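Local atomic coordinates of ethylbenzene dehydrogenase alpha-subunit (Aromatoleum aromaticum, PDB entry 2IVF), a protein that belongs to the molybdopterin oxidoreductase family and carries a molybdenum atom, two pterin guanine dinucleotide cofactors and an iron-sulfur cluster. Residues 490-494 against 503-507; 509-513 against 532-537. All blocks are in the same frame, centred on the assembly; numbering follows the deposited sequence.

Contact 1: 490-494 against 503-507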
loop_
_atom_site.group_PDB
_atom_site.type_symbol
_atom_site.label_atom_id
_atom_site.label_comp_id
_atom_site.label_asym_id
_atom_site.label_seq_id
_atom_site.Cartn_x
_atom_site.Cartn_y
_atom_site.Cartn_z
ATOM N N TYR A 490 -4.260 -20.437 -21.910
ATOM C CA TYR A 490 -4.980 -21.621 -22.446
ATOM C C TYR A 490 -6.491 -21.523 -22.229
ATOM O O TYR A 490 -7.300 -21.889 -23.114
ATOM C CB TYR A 490 -4.465 -22.935 -21.856
ATOM C CG TYR A 490 -3.109 -23.346 -22.352
ATOM C CD1 TYR A 490 -2.975 -24.114 -23.498
ATOM C CD2 TYR A 490 -1.964 -22.992 -21.668
ATOM C CE1 TYR A 490 -1.721 -24.497 -23.954
ATOM C CE2 TYR A 490 -0.725 -23.342 -22.119
ATOM C CZ TYR A 490 -0.599 -24.101 -23.237
ATOM O OH TYR A 490 0.642 -24.469 -23.703
ATOM N N LEU A 491 -6.889 -21.036 -21.064
ATOM C CA LEU A 491 -8.299 -20.770 -20.825
ATOM C C LEU A 491 -8.829 -19.803 -21.880
ATOM O O LEU A 491 -9.948 -19.940 -22.347
ATOM C CB LEU A 491 -8.511 -20.211 -19.437
ATOM C CG LEU A 491 -9.954 -19.954 -19.051
ATOM C CD1 LEU A 491 -10.718 -21.243 -19.031
ATOM C CD2 LEU A 491 -10.002 -19.267 -17.675
ATOM N N GLY A 492 -7.998 -18.856 -22.268
ATOM C CA GLY A 492 -8.374 -17.866 -23.222
ATOM C C GLY A 492 -8.551 -18.351 -24.637
ATOM O O GLY A 492 -9.345 -17.769 -25.376
ATOM N N VAL A 493 -7.836 -19.412 -25.032
ATOM C CA VAL A 493 -7.855 -19.837 -26.451
ATOM C C VAL A 493 -8.340 -21.223 -26.739
ATOM O O VAL A 493 -8.729 -21.492 -27.873
ATOM C CB VAL A 493 -6.486 -19.659 -27.142
ATOM C CG1 VAL A 493 -6.068 -18.159 -27.066
ATOM C CG2 VAL A 493 -5.421 -20.556 -26.524
ATOM N N MET A 494 -8.367 -22.122 -25.765
ATOM C CA MET A 494 -8.695 -23.483 -26.107
ATOM C C MET A 494 -10.142 -23.610 -26.518
ATOM O O MET A 494 -11.002 -22.912 -25.998
ATOM C CB MET A 494 -8.413 -24.409 -24.946
ATOM C CG MET A 494 -6.935 -24.605 -24.726
ATOM S SD MET A 494 -6.563 -25.833 -23.433
ATOM C CE MET A 494 -7.458 -25.198 -22.007
ATOM N N MET A 503 -5.224 -28.758 -25.512
ATOM C CA MET A 503 -3.906 -28.217 -25.808
ATOM C C MET A 503 -3.232 -28.818 -27.038
ATOM O O MET A 503 -2.186 -28.352 -27.438
ATOM C CB MET A 503 -2.973 -28.459 -24.630
ATOM C CG MET A 503 -3.463 -27.907 -23.345
ATOM S SD MET A 503 -2.194 -28.091 -22.091
ATOM C CE MET A 503 -2.784 -26.936 -20.868
ATOM N N ASP A 504 -3.822 -29.840 -27.633
ATOM C CA ASP A 504 -3.152 -30.569 -28.718
ATOM C C ASP A 504 -2.757 -29.726 -29.916
ATOM O O ASP A 504 -1.611 -29.809 -30.376
ATOM C CB ASP A 504 -4.015 -31.723 -29.184
ATOM C CG ASP A 504 -4.070 -32.830 -28.178
ATOM O OD1 ASP A 504 -3.426 -32.710 -27.113
ATOM O OD2 ASP A 504 -4.758 -33.818 -28.456
ATOM N N GLU A 505 -3.700 -28.941 -30.433
ATOM C CA GLU A 505 -3.434 -28.084 -31.586
ATOM C C GLU A 505 -2.336 -27.061 -31.285
ATOM O O GLU A 505 -1.465 -26.798 -32.115
ATOM C CB GLU A 505 -4.699 -27.334 -32.017
ATOM C CG GLU A 505 -5.682 -28.181 -32.776
ATOM C CD GLU A 505 -6.481 -27.372 -33.787
ATOM O OE1 GLU A 505 -7.047 -26.319 -33.397
ATOM O OE2 GLU A 505 -6.525 -27.791 -34.971
ATOM N N LEU A 506 -2.404 -26.465 -30.103
ATOM C CA LEU A 506 -1.423 -25.471 -29.711
ATOM C C LEU A 506 -0.063 -26.125 -29.571
ATOM O O LEU A 506 0.943 -25.561 -29.990
ATOM C CB LEU A 506 -1.805 -24.830 -28.383
ATOM C CG LEU A 506 -2.921 -23.792 -28.375
ATOM C CD1 LEU A 506 -3.685 -23.877 -27.032
ATOM C CD2 LEU A 506 -2.332 -22.390 -28.592
ATOM N N HIS A 507 -0.041 -27.313 -28.971
ATOM C CA HIS A 507 1.203 -28.018 -28.728
ATOM C C HIS A 507 1.815 -28.516 -30.050
ATOM O O HIS A 507 3.025 -28.490 -30.194
ATOM C CB HIS A 507 1.021 -29.145 -27.679
ATOM C CG HIS A 507 1.149 -28.681 -26.246
ATOM N ND1 HIS A 507 0.839 -27.399 -25.832
ATOM C CD2 HIS A 507 1.556 -29.339 -25.127
ATOM C CE1 HIS A 507 1.035 -27.293 -24.527
ATOM N NE2 HIS A 507 1.484 -28.450 -24.075
#

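Contact 2: 509-513 against 532-537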
loop_
_atom_site.group_PDB
_atom_site.type_symbol
_atom_site.label_atom_id
_atom_site.label_comp_id
_atom_site.label_asym_id
_atom_site.label_seq_id
_atom_site.Cartn_x
_atom_site.Cartn_y
_atom_site.Cartn_z
ATOM N N MET A 509 1.222 -26.936 -33.057
ATOM C CA MET A 509 1.595 -25.664 -33.682
ATOM C C MET A 509 2.962 -25.195 -33.145
ATOM O O MET A 509 3.833 -24.760 -33.901
ATOM C CB MET A 509 0.488 -24.630 -33.391
ATOM C CG MET A 509 0.626 -23.226 -34.008
ATOM S SD MET A 509 -0.675 -22.083 -33.409
ATOM C CE MET A 509 -0.281 -20.586 -34.326
ATOM N N ALA A 510 3.136 -25.304 -31.833
ATOM C CA ALA A 510 4.383 -24.952 -31.156
ATOM C C ALA A 510 5.575 -25.716 -31.735
ATOM O O ALA A 510 6.653 -25.148 -31.901
ATOM C CB ALA A 510 4.252 -25.225 -29.655
ATOM N N GLU A 511 5.372 -26.998 -32.031
ATOM C CA GLU A 511 6.384 -27.837 -32.677
ATOM C C GLU A 511 6.668 -27.372 -34.108
ATOM O O GLU A 511 7.824 -27.237 -34.502
ATOM C CB GLU A 511 5.939 -29.304 -32.690
ATOM C CG GLU A 511 5.880 -29.957 -31.308
ATOM C CD GLU A 511 5.213 -31.342 -31.318
ATOM O OE1 GLU A 511 4.729 -31.783 -32.390
ATOM O OE2 GLU A 511 5.166 -31.988 -30.239
ATOM N N GLY A 512 5.615 -27.135 -34.885
ATOM C CA GLY A 512 5.768 -26.522 -36.194
ATOM C C GLY A 512 6.749 -25.353 -36.137
ATOM O O GLY A 512 7.735 -25.321 -36.875
ATOM N N PHE A 513 6.503 -24.403 -35.243
ATOM C CA PHE A 513 7.385 -23.245 -35.151
ATOM C C PHE A 513 8.826 -23.626 -34.827
ATOM O O PHE A 513 9.759 -23.037 -35.363
ATOM C CB PHE A 513 6.843 -22.212 -34.168
ATOM C CG PHE A 513 5.816 -21.324 -34.776
ATOM C CD1 PHE A 513 4.469 -21.707 -34.799
ATOM C CD2 PHE A 513 6.193 -20.136 -35.382
ATOM C CE1 PHE A 513 3.506 -20.907 -35.384
ATOM C CE2 PHE A 513 5.244 -19.319 -35.965
ATOM C CZ PHE A 513 3.887 -19.708 -35.973
ATOM N N GLU A 532 9.345 -16.879 -32.020
ATOM C CA GLU A 532 8.690 -16.828 -33.319
ATOM C C GLU A 532 7.213 -17.177 -33.175
ATOM O O GLU A 532 6.336 -16.474 -33.681
ATOM C CB GLU A 532 9.360 -17.780 -34.295
ATOM C CG GLU A 532 10.829 -17.439 -34.600
ATOM C CD GLU A 532 11.017 -15.987 -35.022
ATOM O OE1 GLU A 532 10.128 -15.444 -35.706
ATOM O OE2 GLU A 532 12.047 -15.383 -34.663
ATOM N N PHE A 533 6.939 -18.272 -32.478
ATOM C CA PHE A 533 5.559 -18.661 -32.154
ATOM C C PHE A 533 4.832 -17.489 -31.527
ATOM O O PHE A 533 3.704 -17.156 -31.895
ATOM C CB PHE A 533 5.581 -19.852 -31.172
ATOM C CG PHE A 533 4.228 -20.238 -30.614
ATOM C CD1 PHE A 533 3.453 -21.202 -31.234
ATOM C CD2 PHE A 533 3.757 -19.671 -29.435
ATOM C CE1 PHE A 533 2.211 -21.587 -30.713
ATOM C CE2 PHE A 533 2.504 -20.053 -28.913
ATOM C CZ PHE A 533 1.745 -21.016 -29.563
ATOM N N MET A 534 5.476 -16.854 -30.567
ATOM C CA MET A 534 4.805 -15.791 -29.847
ATOM C C MET A 534 4.478 -14.607 -30.742
ATOM O O MET A 534 3.407 -14.010 -30.617
ATOM C CB MET A 534 5.653 -15.327 -28.673
ATOM C CG MET A 534 5.650 -16.301 -27.511
ATOM S SD MET A 534 4.000 -16.705 -26.883
ATOM C CE MET A 534 3.574 -15.089 -26.162
ATOM N N LYS A 535 5.400 -14.264 -31.632
ATOM C CA LYS A 535 5.181 -13.171 -32.550
ATOM C C LYS A 535 3.912 -13.414 -33.353
ATOM O O LYS A 535 3.079 -12.532 -33.462
ATOM C CB LYS A 535 6.395 -12.965 -33.477
ATOM C CG LYS A 535 7.663 -12.560 -32.737
ATOM C CD LYS A 535 8.684 -11.814 -33.605
ATOM C CE LYS A 535 9.482 -12.727 -34.509
ATOM N NZ LYS A 535 10.577 -11.986 -35.246
ATOM N N VAL A 536 3.748 -14.630 -33.860
ATOM C CA VAL A 536 2.581 -14.963 -34.671
ATOM C C VAL A 536 1.301 -15.029 -33.876
ATOM O O VAL A 536 0.323 -14.344 -34.184
ATOM C CB VAL A 536 2.769 -16.282 -35.379
ATOM C CG1 VAL A 536 1.482 -16.685 -36.089
ATOM C CG2 VAL A 536 3.946 -16.159 -36.356
ATOM N N VAL A 537 1.290 -15.841 -32.839
ATOM C CA VAL A 537 0.069 -15.998 -32.083
ATOM C C VAL A 537 -0.445 -14.654 -31.518
ATOM O O VAL A 537 -1.635 -14.449 -31.430
ATOM C CB VAL A 537 0.245 -17.029 -30.966
ATOM C CG1 VAL A 537 0.777 -18.369 -31.564
ATOM C CG2 VAL A 537 1.174 -16.484 -29.907
#

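Contact 1: 490-494 against 503-507
Met503 lays its thioether across one face of the Tyr490 ring, a Met-aromatic contact that joins the C-terminal end of helix 486-493 to segment 503-507, leading into helix 504-520, in the molybdopterin oxidoreductase fold. The methyl CE sits almost over the ring centre, 3.9 Å from the centroid and 11° off the normal, with SD beside it, still above the face. Beyond CG the Met503 chain is extended (chi3 163°), which carries sulfur and methyl along the ring and at about a right angle to the tyrosine side chain. Leu506 runs past Tyr490 in the opposite direction and sets its CD1 3.6 Å from Tyr490 CD1; Leu506 CD1 also lies 3.8 Å from Val493 CG2. Met494 SD lies 3.7 Å from Met503 CG, and Ile746 of helix 736-749 adds to the packing on Tyr490. The phenol oxygen is hydrogen-bonded outside this pair of segments, to Thr775 OG1. The His507 ring, turned 67° from that of Tyr490, meets it rim to rim, and Tyr490 OH lies in the imidazole plane, 3.0 Å from His507 CE1.

Contact 2: 509-513 against 532-537
Phe513 and Phe533 form an offset edge-to-face pair between consecutive helices of a helix-loop-helix, where segments 509-513 and 532-537 of helices 504-520 and 526-540 run at 122° to each other. The edge of Phe533 points at the face of Phe513, with the planes nearly perpendicular (86°) and the centroids 5.6 Å apart. Phe513 also lies against the backbone of the other helix: Phe533 CA stands over its face, 3.8 Å from the centroid, a CH-pi contact. The tight part continues at the rim of Phe513, where Val536 CG2 comes in near the ring plane, 3.4 Å from Phe513 CE2. With CG anti to the backbone N (chi1 172°) the Phe533 ring lies along helix 504-520, and its CD1 is 3.9 Å from Ala510 CA.

Packing is looser around Met509, whose fully extended chain crosses the Phe533 side chain at about a right angle, its SD oblique to the ring in a Met-aromatic contact, 4.0 Å from Phe533 CE1, and its CE 3.7 Å from Val537 CG1. On the solvent side Val536 is exposed, and Glu532 turns its carboxylate away from helix 504-520 into a salt bridge with Lys535 of its own helix. Arg516, one turn beyond Phe513, makes a cation-pi contact with its ring. Helix 526-540 packs on helix 504-520 and also meets loop residues, Met534 touching Tyr955 and Lys535 touching Arg953.

Helix 504-520 takes part in both contacts: segment 503-507, leading into it, packs on helix 486-493 in contact 1, and segment 509-513 packs on helix 526-540 in contact 2. The centres lie about 12 Å apart, and the two meet directly where Leu506 O comes 4.2 Å from Phe533 CE1. Contact 1 is partly buried, with helices 197-210 and 736-749 packed around it, whereas contact 2 is a surface contact. Neither has a hydrogen bond between its segments. In the first, methionine and leucine side chains and the rim of a histidine pack on a buried tyrosine; in the second, two phenylalanines carry the packing and charged side chains remain at the margin.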